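Local coordinates for Phenylalanine/tyrosine ammonia-lyase (Rhodosporidium toruloides, PDB 1Y2M), which catalyses the non-oxidative deamination of L-phenylalanine and L-tyrosine to trans-cinnamic and p-coumaric acid, the commitment step of phenylpropanoid metabolism, at residues D71-S74 against A75-G79; S275-M278 against A279-L283. All blocks are in the same frame, centred on the assembly; numbering follows the deposited sequence. Where two conformers were deposited one is given.

Overall arrangement
From the N terminus the chain first reaches contact 1, where residues 71-74 meet 75-79 over the last turns of helix 69-77 and the exit from it; this is the short helix of a beta-alpha-beta unit between strands 60-62 and 82-84. Some 200 residues later contact 2 joins 275-278 to 279-283 near the start of the long helix 273-303. Each contact is local, between neighbouring turns, and closes no long loop; the two follow in series, neither nesting nor crossing. In space the centres of contact 1 and contact 2 lie about 12 Å apart. V72, V73, A76 and R77 of contact 1 pack on T280 and L281 of contact 2, so the beta-alpha-beta unit is seated on the helical body of the subunit.

Contact 1. Residues D71-S74 against A75-G79; sequences DVVS and AARKG
V73 and R77 lie one turn apart on helix 69-77, side by side and pointing the same way, at the end of the helix of a beta-alpha-beta unit. The arginine can be followed outward. R77 CB rests 3.4 Å from V73 O, the carbonyl that also accepts the backbone N-H of R77. Turned beside its own backbone N, R77 CG stays 4.0 Å from V73 O. R77 CD then runs past the valine, 4.2 Å from V73 CG1. From there the extended chain carries the guanidinium beyond the turn, where NE forms a salt bridge with E163 and NH1 one with D285. A branched valine suits its place because it offers R77 CD a hydrocarbon flank while also packing against H284 of helix 273-303.

On another side of the helix D71 O is gripped twice, by A75 N at 3.0 Å and by S74 OG at 2.6 Å. The serine's chi1 of 64° sets OG between its backbone N and carbonyl carbon, from where it folds back onto the preceding turn; S74 OG also bonds R80, which forms a salt bridge with D71 OD1. The small side chain of A75 fits beside T170 of helix 162-176.

At the C-terminal end the pattern loosens. K78 N still bonds S74 O, but at 137° and from 45° above the carbonyl plane, and K78 is the first residue to leave helical geometry. G79 follows with positive phi, a conformation that glycine adopts readily. The chemistry is thus divided: backbone bonds, reinforced by the S74 hydroxyl, hold the turn together, while the charges of D71 and R77 are paired with oppositely charged side chains outside it.

Contact 2. Residues S275-M278 against A279-L283; sequences SASM and ATLAL
T280 folds its hydroxyl back onto A276 O, one turn earlier in helix 273-303, a long helix in the alpha-helical core of this PAL/histidase-family enzyme. With OG1 beside its own backbone N (chi1 -65°), the threonine hands that carbonyl a second donor besides T280 N, and its polar atom is satisfied within the helix. CG2 is thereby turned outward, onto V72 of helix 69-77.

L281 leans back over the preceding turn, with L281 CG 3.5 Å from S277 O and L281 CD1 4.1 Å from S277 OG. The serine hydroxyl bonds V164 O in helix 162-176, while the leucine's other methyl, CD2, turns to V73 and R77 of helix 69-77.

M278, a selenomethionine, sets CG anti to its own backbone N and runs extended, toward L507, R511 and T514 of helix 506-560. A279 and A282 both touch M422 of helix 416-443, and their small size is consistent with close packing there. A279 CB is only 3.1 Å from S275 O, which also accepts A279 N.

The two threonine donors, T280 N and T280 OG1, each lie 2.8 Å from A276 O and approach it from opposite faces of the carbonyl plane.

Contact 1. Residues D71-S74 against A75-G79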
ATOM      1  N   ASP B  71      -3.132  32.306  10.135  1.00 10.67           N
ATOM      2  CA  ASP B  71      -3.694  33.367   9.289  1.00 12.13           C
ATOM      3  C   ASP B  71      -4.420  32.741   8.113  1.00 10.31           C
ATOM      4  O   ASP B  71      -5.535  33.161   7.761  1.00 10.11           O
ATOM      5  CB  ASP B  71      -2.596  34.215   8.684  1.00 13.42           C
ATOM      6  CG  ASP B  71      -1.909  35.148   9.653  1.00 15.61           C
ATOM      7  OD1 ASP B  71      -2.546  35.639  10.624  1.00 15.23           O
ATOM      8  OD2 ASP B  71      -0.710  35.478   9.363  1.00 14.42           O
ATOM      9  N   VAL B  72      -3.781  31.733   7.492  1.00  8.28           N
ATOM     10  CA  VAL B  72      -4.385  31.066   6.317  1.00  9.26           C
ATOM     11  C   VAL B  72      -5.742  30.468   6.684  1.00  9.51           C
ATOM     12  O   VAL B  72      -6.760  30.683   6.006  1.00 11.63           O
ATOM     13  CB  VAL B  72      -3.453  29.996   5.713  1.00 10.11           C
ATOM     14  CG1 VAL B  72      -4.210  29.120   4.720  1.00  9.31           C
ATOM     15  CG2 VAL B  72      -2.190  30.624   5.071  1.00 11.70           C
ATOM     16  N   VAL B  73      -5.760  29.751   7.801  1.00  8.29           N
ATOM     17  CA  VAL B  73      -7.017  29.132   8.258  1.00  7.98           C
ATOM     18  C   VAL B  73      -8.061  30.226   8.556  1.00  8.09           C
ATOM     19  O   VAL B  73      -9.225  30.081   8.209  1.00 11.36           O
ATOM     20  CB  VAL B  73      -6.796  28.267   9.495  1.00  8.78           C
ATOM     21  CG1 VAL B  73      -8.165  27.723  10.032  1.00  9.26           C
ATOM     22  CG2 VAL B  73      -5.887  27.098   9.171  1.00 12.47           C
ATOM     23  N   SER B  74      -7.656  31.327   9.181  1.00  9.25           N
ATOM     24  CA  SER B  74      -8.630  32.412   9.458  1.00 11.61           C
ATOM     25  C   SER B  74      -9.275  32.967   8.203  1.00 10.79           C
ATOM     26  O   SER B  74     -10.484  33.229   8.162  1.00 14.06           O
ATOM     27  CB  SER B  74      -8.023  33.538  10.277  1.00 10.78           C
ATOM     28  OG  SER B  74      -6.964  34.229   9.615  1.00 12.74           O
ATOM     29  N   ALA B  75      -8.479  33.134   7.143  1.00  9.11           N
ATOM     30  CA  ALA B  75      -9.011  33.661   5.868  1.00  9.71           C
ATOM     31  C   ALA B  75      -9.855  32.589   5.173  1.00 12.24           C
ATOM     32  O   ALA B  75     -10.905  32.886   4.635  1.00 14.91           O
ATOM     33  CB  ALA B  75      -7.866  34.058   4.982  1.00 13.58           C
ATOM     34  N   ALA B  76      -9.391  31.345   5.195  1.00 10.21           N
ATOM     35  CA  ALA B  76     -10.095  30.258   4.491  1.00  9.27           C
ATOM     36  C   ALA B  76     -11.443  29.912   5.120  1.00 11.97           C
ATOM     37  O   ALA B  76     -12.438  29.740   4.408  1.00 11.40           O
ATOM     38  CB  ALA B  76      -9.251  29.005   4.450  1.00 12.03           C
ATOM     39  N   ARG B  77     -11.438  29.736   6.446  1.00 10.40           N
ATOM     40  CA  ARG B  77     -12.612  29.265   7.209  1.00 11.88           C
ATOM     41  C   ARG B  77     -13.413  30.277   7.980  1.00 13.64           C
ATOM     42  O   ARG B  77     -14.597  30.031   8.291  1.00 15.78           O
ATOM     43  CB  ARG B  77     -12.137  28.291   8.252  1.00 14.48           C
ATOM     44  CG  ARG B  77     -11.758  27.002   7.676  1.00 15.03           C
ATOM     45  CD  ARG B  77     -11.732  25.920   8.813  1.00 14.00           C
ATOM     46  NE  ARG B  77     -11.418  24.657   8.169  1.00 15.05           N
ATOM     47  CZ  ARG B  77     -10.746  23.658   8.720  1.00 12.67           C
ATOM     48  NH1 ARG B  77     -10.243  23.739   9.946  1.00 14.53           N
ATOM     49  NH2 ARG B  77     -10.549  22.574   8.010  1.00 11.64           N
ATOM     50  N   LYS B  78     -12.796  31.379   8.390  1.00 14.80           N
ATOM     51  CA  LYS B  78     -13.464  32.315   9.304  1.00 14.93           C
ATOM     52  C   LYS B  78     -13.852  33.664   8.710  1.00 11.87           C
ATOM     53  O   LYS B  78     -14.229  34.604   9.435  1.00 15.37           O
ATOM     54  CB  LYS B  78     -12.617  32.570  10.557  1.00 15.75           C
ATOM     55  CG  LYS B  78     -12.060  31.344  11.245  1.00 18.87           C
ATOM     56  CD  LYS B  78     -13.128  30.573  11.931  1.00 34.73           C
ATOM     57  CE  LYS B  78     -12.549  29.418  12.735  1.00 39.74           C
ATOM     58  NZ  LYS B  78     -13.588  28.924  13.655  1.00 33.25           N
ATOM     59  N   GLY B  79     -13.783  33.772   7.388  1.00 11.34           N
ATOM     60  CA  GLY B  79     -14.187  34.991   6.706  1.00 11.77           C
ATOM     61  C   GLY B  79     -13.379  36.236   6.999  1.00 12.66           C
ATOM     62  O   GLY B  79     -13.851  37.355   6.774  1.00 14.74           O
TER

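Contact 2. Residues S275-M278 against A279-L283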
ATOM      1  N   SER B 275      -2.749  23.068  -3.298  0.50  8.78           N
ATOM      2  CA  SER B 275      -2.280  22.009  -2.398  0.50  7.94           C
ATOM      3  C   SER B 275      -1.789  22.567  -1.069  0.50  8.83           C
ATOM      4  O   SER B 275      -2.067  21.988  -0.010  0.50  9.89           O
ATOM      5  CB  SER B 275      -1.189  21.182  -3.066  0.50  8.05           C
ATOM      6  OG  SER B 275      -0.178  22.040  -3.543  0.50  7.68           O
ATOM      7  N   ALA B 276      -1.075  23.694  -1.095  1.00 10.27           N
ATOM      8  CA  ALA B 276      -0.650  24.323   0.172  1.00  8.13           C
ATOM      9  C   ALA B 276      -1.877  24.723   1.029  1.00  8.86           C
ATOM     10  O   ALA B 276      -1.867  24.618   2.274  1.00  9.30           O
ATOM     11  CB  ALA B 276       0.229  25.509  -0.096  1.00  9.42           C
ATOM     12  N   SER B 277      -2.897  25.262   0.378  1.00  9.29           N
ATOM     13  CA  SER B 277      -4.103  25.616   1.111  1.00  8.37           C
ATOM     14  C   SER B 277      -4.694  24.380   1.798  1.00  7.80           C
ATOM     15  O   SER B 277      -4.936  24.337   3.013  1.00  9.37           O
ATOM     16  CB  SER B 277      -5.139  26.183   0.171  1.00  9.55           C
ATOM     17  OG  SER B 277      -6.316  26.390   0.926  1.00  8.54           O
HETATM   18  N   MSE B 278      -4.989  23.357   1.008  1.00  8.60           N
HETATM   19  CA  MSE B 278      -5.625  22.169   1.595  1.00  8.22           C
HETATM   20  C   MSE B 278      -4.754  21.490   2.656  1.00  8.93           C
HETATM   21  O   MSE B 278      -5.264  20.988   3.688  1.00  9.72           O
HETATM   22  CB  MSE B 278      -6.019  21.147   0.539  1.00 10.34           C
HETATM   23  CG  MSE B 278      -6.969  20.140   1.105  1.00 10.29           C
HETATM   24 SE   MSE B 278      -7.873  19.157  -0.334  1.00 20.37          SE
HETATM   25  CE  MSE B 278      -9.545  18.578   0.680  1.00  9.77           C
ATOM     26  N   ALA B 279      -3.454  21.462   2.385  1.00  8.92           N
ATOM     27  CA  ALA B 279      -2.483  20.935   3.312  1.00  8.72           C
ATOM     28  C   ALA B 279      -2.447  21.720   4.630  1.00  9.94           C
ATOM     29  O   ALA B 279      -2.306  21.131   5.699  1.00  9.63           O
ATOM     30  CB  ALA B 279      -1.100  20.847   2.659  1.00  8.07           C
ATOM     31  N   THR B 280      -2.533  23.047   4.555  1.00  8.02           N
ATOM     32  CA  THR B 280      -2.551  23.870   5.767  1.00 10.26           C
ATOM     33  C   THR B 280      -3.772  23.564   6.610  1.00  8.37           C
ATOM     34  O   THR B 280      -3.663  23.384   7.830  1.00 10.26           O
ATOM     35  CB  THR B 280      -2.523  25.374   5.418  1.00 10.99           C
ATOM     36  OG1 THR B 280      -1.276  25.699   4.789  1.00  9.87           O
ATOM     37  CG2 THR B 280      -2.724  26.157   6.654  1.00 10.32           C
ATOM     38  N   LEU B 281      -4.947  23.457   5.985  1.00  7.62           N
ATOM     39  CA  LEU B 281      -6.168  23.117   6.699  1.00  8.64           C
ATOM     40  C   LEU B 281      -6.044  21.743   7.340  1.00  9.08           C
ATOM     41  O   LEU B 281      -6.473  21.539   8.495  1.00  9.89           O
ATOM     42  CB  LEU B 281      -7.343  23.214   5.744  1.00 10.59           C
ATOM     43  CG  LEU B 281      -7.566  24.668   5.278  1.00  9.98           C
ATOM     44  CD1 LEU B 281      -8.427  24.645   4.039  1.00 13.78           C
ATOM     45  CD2 LEU B 281      -8.244  25.515   6.357  1.00 15.84           C
ATOM     46  N   ALA B 282      -5.481  20.797   6.593  1.00  9.57           N
ATOM     47  CA  ALA B 282      -5.340  19.429   7.097  1.00  9.75           C
ATOM     48  C   ALA B 282      -4.358  19.340   8.265  1.00  9.24           C
ATOM     49  O   ALA B 282      -4.592  18.636   9.263  1.00  9.64           O
ATOM     50  CB  ALA B 282      -4.972  18.501   5.981  1.00 11.19           C
ATOM     51  N   LEU B 283      -3.268  20.093   8.180  1.00  6.94           N
ATOM     52  CA  LEU B 283      -2.313  20.090   9.279  1.00  9.16           C
ATOM     53  C   LEU B 283      -2.881  20.734  10.531  1.00 10.30           C
ATOM     54  O   LEU B 283      -2.731  20.211  11.639  1.00 10.40           O
ATOM     55  CB  LEU B 283      -1.041  20.812   8.875  1.00  6.79           C
ATOM     56  CG  LEU B 283       0.023  20.797   9.989  1.00  8.22           C
ATOM     57  CD1 LEU B 283       0.407  19.389  10.406  1.00 12.75           C
ATOM     58  CD2 LEU B 283       1.265  21.541   9.524  1.00 10.72           C
TER